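Local coordinates for sulfide-quinone reductase (Aquifex aeolicus, PDB 3HYW), which catalyses the oxidation of hydrogen sulfide with a quinone as electron acceptor, using FAD and building polysulfide on its active-site cysteines, at residues A[187-190]-A[191-195]; A[201-204]-A[205-209]; A[42-45]-A[46-49]. One frame throughout, in Å; residues are numbered along the deposited sequence.

How the contacts relate
From the N terminus, contact 3 comes first: residues 42-49 run from the loop after strand 38-40 into helix 45-50 and lay a threonine and a proline against the flavin. Contact 1 then closes a tight turn within the loop between strand 182-185 and helix 202-212, and contact 2 forms the first turns of that helix. The three follow in series, so none nests in or crosses another. Contacts 1 and 2 touch: Gly192 O lies 2.6 Å from Ser202 OG, a probable hydrogen bond, and Tyr190 packs on Lys203. Contact 3 stays apart, its nearest atoms about 13 Å from those of contact 1.

Contact 1 of 3, residues A[187-190]-A[191-195]; sequences SEPY and LGHFG
Glu188 OE2 accepts the backbone N-H of Phe194 at 2.7 Å, a nearly straight bond (170°) that reaches the oxygen on its anti side, slightly out of the carboxylate plane. The other oxygen, OE1, is held by the hydroxyls of Tyr161 and Thr186, so both ends of this buried carboxylate are engaged and its rotation is fixed. Between Glu188 and Phe194 the chain doubles back, and the His193 side chain folds against Pro189 and Tyr190. With CG anti to the backbone N (chi1 -180°), the imidazole is carried back to Pro189, whose CD sits over one ring face, 3.7 Å from the centroid, in a CH-pi contact. Tyr190 approaches the same histidine from another direction: the imidazole turns its edge toward the phenol face in an offset edge-to-face pair, centroids 5.2 Å apart and planes at 72°. His193 CB lies over that phenol face too, 4.0 Å from the ring centroid. The imidazole is fixed at both nitrogens, ND1 accepting Gly195 N at 3.0 Å, tilted from the ring plane, and NE2 bonding to Glu302. Only a weak bond, His193 N to Tyr190 O at 3.4 Å, closes the backbone turn, and Gly192 takes its positive-phi position. Tyr190 to His193 thus form a type II beta turn, followed directly by Phe194 of the octathiocane pocket.

Contact 2 of 3, residues A[201-204]-A[205-209]; sequences ASKR and LVEDL
Lys203 and Glu207, one helical turn apart, lie side by side and point the same way. Lysine CG is anti to the backbone N (chi1 172°) and its chain runs out extended, so its methylenes pass along the glutamate carboxylate: CE comes within 3.4 Å of Glu207 OE2, and CG within 3.7 Å of the same oxygen. The charged ends stay farther apart, NZ to OE2 4.4 Å, beyond a salt bridge. Arg204 takes another course, bending at chi3 (-98°) to carry its guanidinium toward a neighbouring subunit; NH1 pairs in a salt bridge with Asp208 of that neighbouring subunit, and NH2 with Glu207 of the same neighbouring subunit. Asp208 in turn receives Arg204 of the third subunit, so the Arg204-Asp208 pairing recurs in the homotrimer. Replacing Glu207 by an alanine would take away the carboxylate beside the lysine methylenes and, in the neighbouring copy, is likely to leave Arg204 NH2 without its salt-bridge partner there. Beneath these side chains the backbone is regular alpha-helix, with Ala201 at the N-cap: its O accepts Leu205 N at 2.9 Å, and Lys203 O accepts Glu207 N, also at 2.9 Å. In the fold, helix 202-212 connects strands 182-185 and 216-218 as the crossover of a beta-alpha-beta unit; Val206 and Leu209 pack on helix 158-173, while Leu205 meets Phe358 of strand 355-361.

Contact 3 of 3, residues A[42-45]-A[46-49]; sequences TPAF and PHLA. With FAD (flavin-adenine dinucleotide), chain G.
The FAD site is lined here by Thr42 and Pro43, both FAD-binding residues, in a short 3-10 turn that leads into helix 45-50. Thr42 OG1 shares a hydrogen bond with the ribityl hydroxyl O4' of FAD at 2.6 Å, while its methyl CG2 lies 3.3 Å from C8 on the benzenoid ring. The threonine divides its two branches between the sugar-alcohol chain and the flavin because OG1 stands beside the backbone N and CG2 anti to it (chi1 -40°). Pro43 follows against the pyrimidine end of the isoalloxazine, CB 3.5 Å from the flavin O4. Thr42 also closes the turn with its own backbone, its O accepting Phe45 N, and its CA rests over the centre of the Phe45 ring, 3.6 Å above the plane. Beyond the turn the chain is helical: Leu48 N bonds to Ala44 O at 2.9 Å, and Ala49 N to Phe45 O. Pro46 fits at the first turn, where the N-H that a proline lacks is not needed. His47 turns its ring edge to Pro43 O, CE1 3.4 Å away, while NE2 is held by Asp350. Buried, and packed against helices 126-141, 158-173 and 376-395, this loop-to-helix passage forms one wall of the flavin pocket in a two-dinucleotide-binding-domain flavoprotein of the pyridine nucleotide-disulphide oxidoreductase type.

Contact 1 of 3, residues A[187-190]-A[191-195]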
loop_
_atom_site.group_PDB
_atom_site.type_symbol
_atom_site.label_atom_id
_atom_site.label_comp_id
_atom_site.label_asym_id
_atom_site.label_seq_id
_atom_site.Cartn_x
_atom_site.Cartn_y
_atom_site.Cartn_z
ATOM N N SER A 187 -7.348 15.970 -10.440
ATOM C CA SER A 187 -6.109 16.478 -11.017
ATOM C C SER A 187 -4.879 16.102 -10.177
ATOM O O SER A 187 -3.754 16.109 -10.682
ATOM C CB SER A 187 -6.200 17.996 -11.173
ATOM O OG SER A 187 -6.826 18.598 -10.041
ATOM N N GLU A 188 -5.090 15.782 -8.899
ATOM C CA GLU A 188 -4.013 15.285 -8.037
ATOM C C GLU A 188 -3.326 14.103 -8.699
ATOM O O GLU A 188 -3.998 13.281 -9.337
ATOM C CB GLU A 188 -4.563 14.802 -6.698
ATOM C CG GLU A 188 -5.077 15.872 -5.761
ATOM C CD GLU A 188 -5.985 15.253 -4.728
ATOM O OE1 GLU A 188 -7.116 14.865 -5.094
ATOM O OE2 GLU A 188 -5.563 15.105 -3.569
ATOM N N PRO A 189 -1.990 14.002 -8.544
ATOM C CA PRO A 189 -1.247 12.881 -9.114
ATOM C C PRO A 189 -1.626 11.563 -8.442
ATOM O O PRO A 189 -1.462 10.505 -9.031
ATOM C CB PRO A 189 0.214 13.231 -8.809
ATOM C CG PRO A 189 0.148 14.156 -7.631
ATOM C CD PRO A 189 -1.108 14.944 -7.828
ATOM N N TYR A 190 -2.126 11.647 -7.211
ATOM C CA TYR A 190 -2.621 10.478 -6.482
ATOM C C TYR A 190 -3.619 10.940 -5.433
ATOM O O TYR A 190 -3.671 12.123 -5.104
ATOM C CB TYR A 190 -1.468 9.701 -5.828
ATOM C CG TYR A 190 -0.542 10.558 -5.001
ATOM C CD1 TYR A 190 -0.873 10.914 -3.695
ATOM C CD2 TYR A 190 0.666 11.017 -5.522
ATOM C CE1 TYR A 190 -0.028 11.707 -2.930
ATOM C CE2 TYR A 190 1.523 11.817 -4.759
ATOM C CZ TYR A 190 1.162 12.156 -3.468
ATOM O OH TYR A 190 1.991 12.934 -2.694
ATOM N N LEU A 191 -4.406 10.010 -4.906
ATOM C CA LEU A 191 -5.389 10.333 -3.872
ATOM C C LEU A 191 -4.691 10.864 -2.624
ATOM O O LEU A 191 -3.632 10.377 -2.257
ATOM C CB LEU A 191 -6.184 9.084 -3.511
ATOM C CG LEU A 191 -7.553 8.789 -4.128
ATOM C CD1 LEU A 191 -7.723 9.297 -5.555
ATOM C CD2 LEU A 191 -7.824 7.302 -4.027
ATOM N N GLY A 192 -5.288 11.853 -1.967
ATOM C CA GLY A 192 -4.727 12.364 -0.727
ATOM C C GLY A 192 -3.438 13.150 -0.907
ATOM O O GLY A 192 -2.648 13.273 0.037
ATOM N N HIS A 193 -3.219 13.661 -2.122
ATOM C CA HIS A 193 -2.160 14.633 -2.399
ATOM C C HIS A 193 -2.522 16.004 -1.828
ATOM O O HIS A 193 -1.677 16.665 -1.217
ATOM C CB HIS A 193 -1.907 14.734 -3.910
ATOM C CG HIS A 193 -0.831 15.703 -4.289
ATOM N ND1 HIS A 193 -1.066 17.052 -4.450
ATOM C CD2 HIS A 193 0.478 15.514 -4.577
ATOM C CE1 HIS A 193 0.054 17.655 -4.804
ATOM N NE2 HIS A 193 1.007 16.745 -4.886
ATOM N N PHE A 194 -3.769 16.431 -2.060
ATOM C CA PHE A 194 -4.343 17.659 -1.478
ATOM C C PHE A 194 -3.699 18.978 -1.935
ATOM O O PHE A 194 -3.978 20.029 -1.364
ATOM C CB PHE A 194 -4.340 17.619 0.059
ATOM C CG PHE A 194 -5.063 16.438 0.663
ATOM C CD1 PHE A 194 -6.326 16.050 0.206
ATOM C CD2 PHE A 194 -4.491 15.740 1.728
ATOM C CE1 PHE A 194 -6.995 14.957 0.782
ATOM C CE2 PHE A 194 -5.152 14.652 2.321
ATOM C CZ PHE A 194 -6.410 14.260 1.845
ATOM N N GLY A 195 -2.847 18.929 -2.951
ATOM C CA GLY A 195 -2.072 20.111 -3.343
ATOM C C GLY A 195 -0.925 20.411 -2.377
ATOM O O GLY A 195 -0.372 21.511 -2.382
#

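Contact 2 of 3, residues A[201-204]-A[205-209]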
loop_
_atom_site.group_PDB
_atom_site.type_symbol
_atom_site.label_atom_id
_atom_site.label_comp_id
_atom_site.label_asym_id
_atom_site.label_seq_id
_atom_site.Cartn_x
_atom_site.Cartn_y
_atom_site.Cartn_z
ATOM N N ALA A 201 0.922 9.399 5.589
ATOM C CA ALA A 201 0.369 8.365 4.719
ATOM C C ALA A 201 -1.082 8.647 4.290
ATOM O O ALA A 201 -1.920 7.745 4.298
ATOM C CB ALA A 201 0.488 6.993 5.398
ATOM N N SER A 202 -1.369 9.892 3.893
ATOM C CA SER A 202 -2.713 10.278 3.436
ATOM C C SER A 202 -3.159 9.560 2.155
ATOM O O SER A 202 -4.346 9.288 1.981
ATOM C CB SER A 202 -2.813 11.798 3.243
ATOM O OG SER A 202 -1.844 12.265 2.319
ATOM N N LYS A 203 -2.215 9.264 1.265
ATOM C CA LYS A 203 -2.520 8.552 0.028
ATOM C C LYS A 203 -3.013 7.141 0.345
ATOM O O LYS A 203 -4.084 6.732 -0.106
ATOM C CB LYS A 203 -1.285 8.506 -0.879
ATOM C CG LYS A 203 -1.418 7.618 -2.112
ATOM C CD LYS A 203 -0.065 7.418 -2.768
ATOM C CE LYS A 203 -0.174 6.572 -4.019
ATOM N NZ LYS A 203 1.126 5.920 -4.332
ATOM N N ARG A 204 -2.219 6.421 1.137
ATOM C CA ARG A 204 -2.539 5.074 1.602
ATOM C C ARG A 204 -3.863 5.047 2.370
ATOM O O ARG A 204 -4.672 4.135 2.185
ATOM C CB ARG A 204 -1.378 4.558 2.468
ATOM C CG ARG A 204 -1.296 3.053 2.676
ATOM C CD ARG A 204 0.156 2.631 2.958
ATOM N NE ARG A 204 0.815 2.130 1.751
ATOM C CZ ARG A 204 2.118 2.218 1.481
ATOM N NH1 ARG A 204 2.956 2.806 2.323
ATOM N NH2 ARG A 204 2.590 1.707 0.350
ATOM N N LEU A 205 -4.079 6.056 3.214
ATOM C CA LEU A 205 -5.301 6.208 4.007
ATOM C C LEU A 205 -6.553 6.404 3.147
ATOM O O LEU A 205 -7.565 5.742 3.365
ATOM C CB LEU A 205 -5.156 7.390 4.987
ATOM C CG LEU A 205 -6.256 7.707 6.013
ATOM C CD1 LEU A 205 -5.654 8.326 7.277
ATOM C CD2 LEU A 205 -7.366 8.613 5.464
ATOM N N VAL A 206 -6.491 7.341 2.201
ATOM C CA VAL A 206 -7.647 7.654 1.354
ATOM C C VAL A 206 -7.929 6.518 0.368
ATOM O O VAL A 206 -9.086 6.203 0.105
ATOM C CB VAL A 206 -7.483 9.004 0.601
ATOM C CG1 VAL A 206 -8.665 9.245 -0.339
ATOM C CG2 VAL A 206 -7.370 10.149 1.585
ATOM N N GLU A 207 -6.872 5.916 -0.173
ATOM C CA GLU A 207 -7.007 4.749 -1.050
ATOM C C GLU A 207 -7.752 3.612 -0.354
ATOM O O GLU A 207 -8.696 3.055 -0.916
ATOM C CB GLU A 207 -5.642 4.254 -1.525
ATOM C CG GLU A 207 -5.077 4.993 -2.721
ATOM C CD GLU A 207 -3.679 4.526 -3.094
ATOM O OE1 GLU A 207 -3.104 3.684 -2.367
ATOM O OE2 GLU A 207 -3.150 5.002 -4.116
ATOM N N ASP A 208 -7.331 3.279 0.869
ATOM C CA ASP A 208 -7.957 2.192 1.636
ATOM C C ASP A 208 -9.401 2.527 1.969
ATOM O O ASP A 208 -10.266 1.655 1.968
ATOM C CB ASP A 208 -7.199 1.919 2.940
ATOM C CG ASP A 208 -5.908 1.167 2.725
ATOM O OD1 ASP A 208 -5.529 0.924 1.556
ATOM O OD2 ASP A 208 -5.272 0.811 3.737
ATOM N N LEU A 209 -9.640 3.800 2.249
ATOM C CA LEU A 209 -10.956 4.314 2.594
ATOM C C LEU A 209 -11.924 4.256 1.412
ATOM O O LEU A 209 -13.077 3.865 1.575
ATOM C CB LEU A 209 -10.813 5.752 3.093
ATOM C CG LEU A 209 -12.025 6.497 3.638
ATOM C CD1 LEU A 209 -12.418 5.955 5.010
ATOM C CD2 LEU A 209 -11.688 7.970 3.722
#

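Contact 3 of 3, residues A[42-45]-A[46-49]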
loop_
_atom_site.group_PDB
_atom_site.type_symbol
_atom_site.label_atom_id
_atom_site.label_comp_id
_atom_site.label_asym_id
_atom_site.label_seq_id
_atom_site.Cartn_x
_atom_site.Cartn_y
_atom_site.Cartn_z
ATOM N N THR A 42 -17.538 28.618 6.008
ATOM C CA THR A 42 -17.197 27.832 4.821
ATOM C C THR A 42 -17.042 26.315 5.072
ATOM O O THR A 42 -17.544 25.507 4.280
ATOM C CB THR A 42 -15.940 28.410 4.097
ATOM O OG1 THR A 42 -15.988 29.848 4.097
ATOM C CG2 THR A 42 -15.910 27.954 2.680
ATOM N N PRO A 43 -16.336 25.915 6.154
ATOM C CA PRO A 43 -16.206 24.476 6.428
ATOM C C PRO A 43 -17.507 23.681 6.645
ATOM O O PRO A 43 -17.463 22.445 6.660
ATOM C CB PRO A 43 -15.357 24.444 7.704
ATOM C CG PRO A 43 -14.564 25.681 7.644
ATOM C CD PRO A 43 -15.554 26.701 7.128
ATOM N N ALA A 44 -18.636 24.367 6.815
ATOM C CA ALA A 44 -19.930 23.688 6.938
ATOM C C ALA A 44 -20.725 23.716 5.631
ATOM O O ALA A 44 -21.860 23.251 5.589
ATOM C CB ALA A 44 -20.764 24.278 8.096
ATOM N N PHE A 45 -20.125 24.260 4.571
ATOM C CA PHE A 45 -20.785 24.310 3.263
ATOM C C PHE A 45 -21.041 22.920 2.644
ATOM O O PHE A 45 -22.098 22.709 2.042
ATOM C CB PHE A 45 -20.047 25.231 2.270
ATOM C CG PHE A 45 -20.138 26.713 2.597
ATOM C CD1 PHE A 45 -20.885 27.177 3.682
ATOM C CD2 PHE A 45 -19.498 27.644 1.785
ATOM C CE1 PHE A 45 -20.960 28.542 3.968
ATOM C CE2 PHE A 45 -19.576 29.012 2.055
ATOM C CZ PHE A 45 -20.307 29.460 3.151
ATOM N N PRO A 46 -20.083 21.972 2.778
ATOM C CA PRO A 46 -20.410 20.607 2.336
ATOM C C PRO A 46 -21.616 20.008 3.062
ATOM O O PRO A 46 -22.411 19.286 2.455
ATOM C CB PRO A 46 -19.132 19.809 2.654
ATOM C CG PRO A 46 -18.029 20.847 2.683
ATOM C CD PRO A 46 -18.690 22.068 3.270
ATOM N N HIS A 47 -21.744 20.306 4.352
ATOM C CA HIS A 47 -22.881 19.855 5.148
ATOM C C HIS A 47 -24.154 20.575 4.714
ATOM O O HIS A 47 -25.220 19.971 4.688
ATOM C CB HIS A 47 -22.617 20.101 6.637
ATOM C CG HIS A 47 -21.290 19.597 7.111
ATOM N ND1 HIS A 47 -20.096 20.183 6.744
ATOM C CD2 HIS A 47 -20.969 18.566 7.926
ATOM C CE1 HIS A 47 -19.098 19.529 7.305
ATOM N NE2 HIS A 47 -19.601 18.547 8.034
ATOM N N LEU A 48 -24.046 21.866 4.386
ATOM C CA LEU A 48 -25.189 22.611 3.840
ATOM C C LEU A 48 -25.665 21.977 2.532
ATOM O O LEU A 48 -26.864 21.829 2.306
ATOM C CB LEU A 48 -24.845 24.088 3.619
ATOM C CG LEU A 48 -25.978 25.034 3.176
ATOM C CD1 LEU A 48 -27.025 25.248 4.292
ATOM C CD2 LEU A 48 -25.438 26.375 2.713
ATOM N N ALA A 49 -24.711 21.598 1.682
ATOM C CA ALA A 49 -25.016 20.926 0.420
ATOM C C ALA A 49 -25.693 19.578 0.635
ATOM O O ALA A 49 -26.502 19.139 -0.189
ATOM C CB ALA A 49 -23.757 20.763 -0.408
HETATM P PA FAD G . -13.916 33.705 2.459
HETATM O O1A FAD G . -14.071 33.180 3.863
HETATM O O2A FAD G . -14.618 33.010 1.333
HETATM O O5B FAD G . -14.363 35.239 2.512
HETATM C C5B FAD G . -14.223 36.147 1.432
HETATM C C4B FAD G . -15.169 37.305 1.709
HETATM O O4B FAD G . -14.908 38.379 0.805
HETATM C C3B FAD G . -16.616 36.903 1.476
HETATM O O3B FAD G . -17.423 37.479 2.509
HETATM C C2B FAD G . -16.948 37.516 0.130
HETATM O O2B FAD G . -18.340 37.798 0.001
HETATM C C1B FAD G . -16.115 38.784 0.161
HETATM N N9A FAD G . -15.795 39.367 -1.170
HETATM C C8A FAD G . -15.461 38.706 -2.299
HETATM N N7A FAD G . -15.224 39.611 -3.281
HETATM C C5A FAD G . -15.421 40.844 -2.756
HETATM C C6A FAD G . -15.336 42.138 -3.265
HETATM N N6A FAD G . -14.992 42.345 -4.558
HETATM N N1A FAD G . -15.599 43.196 -2.453
HETATM C C2A FAD G . -15.942 43.012 -1.167
HETATM N N3A FAD G . -16.034 41.775 -0.652
HETATM C C4A FAD G . -15.774 40.681 -1.423
HETATM N N1 FAD G . -10.534 25.151 5.557
HETATM C C2 FAD G . -10.308 24.433 6.690
HETATM O O2 FAD G . -9.331 24.707 7.414
HETATM N N3 FAD G . -11.130 23.423 7.062
HETATM C C4 FAD G . -12.200 23.110 6.304
HETATM O O4 FAD G . -13.035 22.088 6.656
HETATM C C4X FAD G . -12.451 23.827 5.141
HETATM N N5 FAD G . -13.522 23.504 4.381
HETATM C C5X FAD G . -13.789 24.193 3.250
HETATM C C6 FAD G . -14.912 23.848 2.490
HETATM C C7 FAD G . -15.206 24.534 1.315
HETATM C C7M FAD G . -16.430 24.121 0.518
HETATM C C8 FAD G . -14.366 25.572 0.905
HETATM C C8M FAD G . -14.624 26.359 -0.366
HETATM C C9 FAD G . -13.244 25.907 1.668
HETATM C C9A FAD G . -12.943 25.229 2.861
HETATM N N10 FAD G . -11.861 25.563 3.625
HETATM C C10 FAD G . -11.601 24.865 4.761
HETATM C "C1'" FAD G . -10.927 26.618 3.169
HETATM C "C2'" FAD G . -10.939 27.992 3.807
HETATM O "O2'" FAD G . -10.893 27.879 5.235
HETATM C "C3'" FAD G . -12.155 28.770 3.301
HETATM O "O3'" FAD G . -12.094 28.860 1.857
HETATM C "C4'" FAD G . -12.211 30.166 3.906
HETATM O "O4'" FAD G . -13.542 30.669 3.735
HETATM C "C5'" FAD G . -11.204 31.098 3.240
HETATM O "O5'" FAD G . -11.214 32.366 3.888
HETATM P P FAD G . -11.091 33.751 3.072
HETATM O O1P FAD G . -11.208 34.873 4.069
HETATM O O2P FAD G . -9.896 33.709 2.144
HETATM O O3P FAD G . -12.361 33.759 2.079
#